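Local coordinates for protein TonB-dependent siderophore receptor (Pseudomonas aeruginosa 39016, PDB 5NEC) that probably imports iron-loaded siderophores, and siderophore-drug conjugates, across the outer membrane as a TonB-dependent receptor, at residues V261-R274 with N402-W415. Residues are numbered along the deposited sequence; the frame is centred on the assembly and turned at random.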
loop_
_atom_site.group_PDB
_atom_site.type_symbol
_atom_site.label_atom_id
_atom_site.label_comp_id
_atom_site.label_asym_id
_atom_site.label_seq_id
_atom_site.Cartn_x
_atom_site.Cartn_y
_atom_site.Cartn_z
ATOM N N VAL A 261 14.483 10.296 19.409
ATOM C CA VAL A 261 15.491 11.288 19.830
ATOM C C VAL A 261 15.573 12.449 18.831
ATOM O O VAL A 261 15.251 12.283 17.670
ATOM C CB VAL A 261 16.885 10.680 20.065
ATOM C CG1 VAL A 261 16.831 9.646 21.182
ATOM C CG2 VAL A 261 17.455 10.068 18.791
ATOM N N ASN A 262 15.970 13.620 19.312
ATOM C CA ASN A 262 16.190 14.784 18.476
ATOM C C ASN A 262 17.685 14.915 18.174
ATOM O O ASN A 262 18.466 15.301 19.023
ATOM C CB ASN A 262 15.630 16.034 19.139
ATOM C CG ASN A 262 15.630 17.238 18.215
ATOM O OD1 ASN A 262 15.257 17.146 17.042
ATOM N ND2 ASN A 262 16.056 18.386 18.741
ATOM N N VAL A 263 18.061 14.558 16.954
ATOM C CA VAL A 263 19.431 14.612 16.465
ATOM C C VAL A 263 19.417 15.316 15.113
ATOM O O VAL A 263 18.361 15.693 14.613
ATOM C CB VAL A 263 20.038 13.192 16.331
ATOM C CG1 VAL A 263 20.177 12.524 17.704
ATOM C CG2 VAL A 263 19.233 12.302 15.384
ATOM N N ASP A 264 20.577 15.522 14.507
ATOM C CA ASP A 264 20.614 16.188 13.208
ATOM C C ASP A 264 19.757 15.421 12.192
ATOM O O ASP A 264 19.637 14.190 12.249
ATOM C CB ASP A 264 22.050 16.334 12.716
ATOM C CG ASP A 264 22.826 17.418 13.474
ATOM O OD1 ASP A 264 22.256 18.103 14.372
ATOM O OD2 ASP A 264 24.022 17.599 13.161
ATOM N N ARG A 265 19.142 16.166 11.287
ATOM C CA ARG A 265 18.174 15.619 10.346
ATOM C C ARG A 265 18.695 14.400 9.560
ATOM O O ARG A 265 17.992 13.403 9.441
ATOM C CB ARG A 265 17.727 16.712 9.382
ATOM C CG ARG A 265 16.544 16.329 8.491
ATOM C CD ARG A 265 16.438 17.258 7.277
ATOM N NE ARG A 265 16.003 18.578 7.687
ATOM C CZ ARG A 265 14.738 18.921 7.962
ATOM N NH1 ARG A 265 13.712 18.047 7.861
ATOM N NH2 ARG A 265 14.494 20.170 8.347
ATOM N N GLY A 266 19.935 14.486 9.076
ATOM C CA GLY A 266 20.543 13.493 8.184
ATOM C C GLY A 266 21.110 12.242 8.831
ATOM O O GLY A 266 21.477 11.305 8.116
ATOM N N ASN A 267 21.182 12.193 10.164
ATOM C CA ASN A 267 21.841 11.080 10.848
ATOM C C ASN A 267 21.354 9.705 10.355
ATOM O O ASN A 267 20.158 9.386 10.411
ATOM C CB ASN A 267 21.611 11.146 12.357
ATOM C CG ASN A 267 22.507 12.151 13.066
ATOM O OD1 ASN A 267 23.110 13.011 12.449
ATOM N ND2 ASN A 267 22.595 12.026 14.385
ATOM N N PHE A 268 22.312 8.905 9.909
ATOM C CA PHE A 268 22.125 7.535 9.484
ATOM C C PHE A 268 23.055 6.642 10.331
ATOM O O PHE A 268 24.275 6.831 10.357
ATOM C CB PHE A 268 22.431 7.472 7.967
ATOM C CG PHE A 268 22.472 6.087 7.392
ATOM C CD1 PHE A 268 21.413 5.207 7.578
ATOM C CD2 PHE A 268 23.566 5.665 6.652
ATOM C CE1 PHE A 268 21.450 3.926 7.058
ATOM C CE2 PHE A 268 23.607 4.386 6.123
ATOM C CZ PHE A 268 22.545 3.521 6.323
ATOM N N TYR A 269 22.477 5.678 11.032
ATOM C CA TYR A 269 23.246 4.796 11.923
ATOM C C TYR A 269 23.725 3.493 11.260
ATOM O O TYR A 269 24.434 2.707 11.888
ATOM C CB TYR A 269 22.437 4.511 13.207
ATOM C CG TYR A 269 22.167 5.807 13.929
ATOM C CD1 TYR A 269 23.169 6.428 14.697
ATOM C CD2 TYR A 269 20.962 6.481 13.754
ATOM C CE1 TYR A 269 22.949 7.647 15.315
ATOM C CE2 TYR A 269 20.743 7.705 14.375
ATOM C CZ TYR A 269 21.747 8.270 15.155
ATOM O OH TYR A 269 21.531 9.463 15.759
ATOM N N GLY A 270 23.366 3.285 9.994
ATOM C CA GLY A 270 23.790 2.102 9.258
ATOM C C GLY A 270 25.166 2.250 8.632
ATOM O O GLY A 270 25.888 3.217 8.891
ATOM N N LEU A 271 25.499 1.278 7.788
ATOM C CA LEU A 271 26.832 1.079 7.266
ATOM C C LEU A 271 26.782 0.866 5.763
ATOM O O LEU A 271 26.264 -0.146 5.289
ATOM C CB LEU A 271 27.435 -0.155 7.896
ATOM C CG LEU A 271 27.799 -0.023 9.367
ATOM C CD1 LEU A 271 27.996 -1.412 9.993
ATOM C CD2 LEU A 271 29.026 0.856 9.531
ATOM N N THR A 272 27.340 1.811 5.016
ATOM C CA THR A 272 27.413 1.707 3.555
ATOM C C THR A 272 28.222 0.506 3.079
ATOM O O THR A 272 27.929 -0.035 2.031
ATOM C CB THR A 272 27.976 2.989 2.909
ATOM O OG1 THR A 272 29.202 3.362 3.550
ATOM C CG2 THR A 272 26.985 4.102 3.055
ATOM N N GLY A 273 29.216 0.082 3.856
ATOM C CA GLY A 273 29.994 -1.116 3.535
ATOM C C GLY A 273 29.302 -2.442 3.804
ATOM O O GLY A 273 29.797 -3.469 3.363
ATOM N N ARG A 274 28.203 -2.447 4.561
ATOM C CA ARG A 274 27.561 -3.680 4.991
ATOM C C ARG A 274 26.129 -3.837 4.525
ATOM O O ARG A 274 25.733 -4.923 4.110
ATOM C CB ARG A 274 27.598 -3.796 6.519
ATOM C CG ARG A 274 26.828 -4.989 7.064
ATOM C CD ARG A 274 26.895 -5.119 8.572
ATOM N NE ARG A 274 25.950 -4.247 9.254
ATOM C CZ ARG A 274 25.829 -4.171 10.582
ATOM N NH1 ARG A 274 26.604 -4.905 11.385
ATOM N NH2 ARG A 274 24.944 -3.333 11.122
ATOM N N ASN A 402 30.970 -1.625 15.702
ATOM C CA ASN A 402 29.615 -1.974 16.124
ATOM C C ASN A 402 28.975 -0.929 17.037
ATOM O O ASN A 402 27.779 -1.018 17.307
ATOM C CB ASN A 402 29.611 -3.346 16.812
ATOM C CG ASN A 402 29.995 -4.446 15.861
ATOM O OD1 ASN A 402 29.301 -4.676 14.889
ATOM N ND2 ASN A 402 31.105 -5.112 16.118
ATOM N N CYS A 403 29.763 0.028 17.524
ATOM C CA CYS A 403 29.253 1.189 18.239
ATOM C C CYS A 403 29.568 2.406 17.424
ATOM O O CYS A 403 30.653 2.498 16.858
ATOM C CB CYS A 403 29.943 1.367 19.597
ATOM S SG CYS A 403 29.608 0.001 20.707
ATOM N N THR A 404 28.632 3.348 17.392
ATOM C CA THR A 404 28.855 4.639 16.775
ATOM C C THR A 404 28.335 5.754 17.680
ATOM O O THR A 404 27.810 5.494 18.763
ATOM C CB THR A 404 28.205 4.712 15.369
ATOM O OG1 THR A 404 28.651 5.895 14.693
ATOM C CG2 THR A 404 26.668 4.720 15.428
ATOM N N SER A 405 28.484 6.992 17.218
ATOM C CA SER A 405 28.048 8.191 17.941
ATOM C C SER A 405 26.578 8.481 17.715
ATOM O O SER A 405 26.093 8.375 16.578
ATOM C CB SER A 405 28.892 9.377 17.465
ATOM O OG SER A 405 28.295 10.616 17.754
ATOM N N LEU A 406 25.863 8.862 18.784
ATOM C CA LEU A 406 24.471 9.301 18.668
ATOM C C LEU A 406 24.341 10.611 17.863
ATOM O O LEU A 406 23.422 10.762 17.032
ATOM C CB LEU A 406 23.855 9.457 20.045
ATOM C CG LEU A 406 22.451 10.063 20.152
ATOM C CD1 LEU A 406 21.443 9.120 19.510
ATOM C CD2 LEU A 406 22.081 10.378 21.596
ATOM N N GLU A 407 25.242 11.555 18.109
ATOM C CA GLU A 407 25.179 12.858 17.460
ATOM C C GLU A 407 25.817 12.855 16.090
ATOM O O GLU A 407 25.255 13.438 15.179
ATOM C CB GLU A 407 25.834 13.955 18.332
ATOM C CG GLU A 407 25.186 14.157 19.685
ATOM C CD GLU A 407 23.727 14.594 19.602
ATOM O OE1 GLU A 407 23.372 15.480 18.771
ATOM O OE2 GLU A 407 22.911 14.055 20.391
ATOM N N ASN A 408 26.986 12.221 15.939
ATOM C CA ASN A 408 27.759 12.307 14.681
ATOM C C ASN A 408 28.246 10.963 14.154
ATOM O O ASN A 408 29.457 10.727 14.059
ATOM C CB ASN A 408 28.940 13.257 14.849
ATOM C CG ASN A 408 28.502 14.659 15.214
ATOM O OD1 ASN A 408 28.878 15.178 16.246
ATOM N ND2 ASN A 408 27.645 15.237 14.415
ATOM N N PRO A 409 27.308 10.080 13.771
ATOM C CA PRO A 409 27.722 8.749 13.297
ATOM C C PRO A 409 28.433 8.829 11.952
ATOM O O PRO A 409 28.153 9.739 11.170
ATOM C CB PRO A 409 26.396 8.018 13.141
ATOM C CG PRO A 409 25.436 9.115 12.799
ATOM C CD PRO A 409 25.860 10.286 13.633
ATOM N N ASN A 410 29.348 7.884 11.713
ATOM C CA ASN A 410 30.047 7.756 10.436
ATOM C C ASN A 410 29.599 6.491 9.667
ATOM O O ASN A 410 30.031 5.376 9.979
ATOM C CB ASN A 410 31.554 7.702 10.649
ATOM C CG ASN A 410 32.316 7.622 9.331
ATOM O OD1 ASN A 410 31.770 7.882 8.243
ATOM N ND2 ASN A 410 33.576 7.258 9.419
ATOM N N PRO A 411 28.755 6.663 8.637
ATOM C CA PRO A 411 28.280 5.481 7.905
ATOM C C PRO A 411 29.341 4.714 7.096
ATOM O O PRO A 411 29.093 3.565 6.708
ATOM C CB PRO A 411 27.212 6.033 6.967
ATOM C CG PRO A 411 26.952 7.424 7.384
ATOM C CD PRO A 411 28.091 7.904 8.216
ATOM N N HIS A 412 30.485 5.341 6.836
ATOM C CA HIS A 412 31.564 4.712 6.072
ATOM C C HIS A 412 32.540 3.865 6.910
ATOM O O HIS A 412 33.443 3.266 6.350
ATOM C CB HIS A 412 32.351 5.771 5.317
ATOM C CG HIS A 412 31.509 6.632 4.430
ATOM N ND1 HIS A 412 30.962 6.177 3.245
ATOM C CD2 HIS A 412 31.121 7.922 4.551
ATOM C CE1 HIS A 412 30.272 7.147 2.677
ATOM N NE2 HIS A 412 30.343 8.213 3.452
ATOM N N ASP A 413 32.352 3.800 8.232
ATOM C CA ASP A 413 33.175 2.966 9.093
ATOM C C ASP A 413 33.407 1.617 8.422
ATOM O O ASP A 413 32.438 0.977 7.974
ATOM C CB ASP A 413 32.479 2.706 10.433
ATOM C CG ASP A 413 32.583 3.879 11.406
ATOM O OD1 ASP A 413 33.477 4.739 11.249
ATOM O OD2 ASP A 413 31.750 3.935 12.348
ATOM N N PRO A 414 34.679 1.156 8.367
ATOM C CA PRO A 414 35.040 -0.132 7.740
ATOM C C PRO A 414 34.768 -1.318 8.665
ATOM O O PRO A 414 35.695 -2.054 9.074
ATOM C CB PRO A 414 36.536 0.034 7.471
ATOM C CG PRO A 414 37.009 0.884 8.604
ATOM C CD PRO A 414 35.874 1.818 8.932
ATOM N N TRP A 415 33.495 -1.487 9.010
ATOM C CA TRP A 415 33.031 -2.672 9.737
ATOM C C TRP A 415 33.481 -3.939 8.979
ATOM O O TRP A 415 33.523 -3.950 7.761
ATOM C CB TRP A 415 31.503 -2.598 9.875
ATOM C CG TRP A 415 30.892 -3.729 10.594
ATOM C CD1 TRP A 415 30.592 -3.797 11.913
ATOM C CD2 TRP A 415 30.475 -4.967 10.024
ATOM N NE1 TRP A 415 30.038 -5.013 12.213
ATOM C CE2 TRP A 415 29.947 -5.746 11.062
ATOM C CE3 TRP A 415 30.509 -5.495 8.732
ATOM C CZ2 TRP A 415 29.452 -7.026 10.851
ATOM C CZ3 TRP A 415 30.026 -6.757 8.522
ATOM C CH2 TRP A 415 29.504 -7.519 9.573
HETATM O O HOH W 1 30.666 1.336 6.040
HETATM O O HOH W 2 27.145 -3.716 13.820
#
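Leu271 and Pro411 form the closest CA pair, 4.7 Å apart, and one step on Thr272 N donates to Pro411 O (3.0 Å). Thr272 OG1, set between its own N and carbonyl carbon (chi1 51°), reaches that oxygen from the same face of the carbonyl plane, and a water that also bridges Gly273 N and Asp413 O is its third donor.

Farther along the interface, Tyr269 OH donates in the carbonyl plane, on a lone pair of Leu406 O, at a short 2.6 Å. Thr404 CG2 and Ser405 O of 402-415 also lie at the ring's edge near its plane, whereas Pro409 CG comes in obliquely. Asn267 ND2 donates to Glu407 O (3.1 Å), but from above the carbonyl plane, 60° out of it. Leu406 CD1 touches Val263 CG1 at 4.1 Å.

Both segments belong to long loops at one end of the TonB-dependent receptor barrel: 261-274 leads into strand 276-291, and strand 403-405 pairs with 327-354. Arg330 of that strand ties both together, donating through NE to Tyr269 O and salt-bridging Asp413 OD2 through NH1.

Bent at chi3 (81°), Arg274 lays CD over one face of the Trp415 indole, 3.5 Å from the six-membered ring centroid (CH-pi), and NH1 over that face too; its guanidinium is not stacked but turned steeply, NH1 edge first, with CZ above the five-membered ring as a cation-pi pair. Leu271 CD1 lies over one guanidinium face, and Arg274 NH2 hydrogen-bonds Thr314 OG1. Trp415 NE1 donates to Asn402 OD1 (2.8 Å), which a water links to Arg274 NH1.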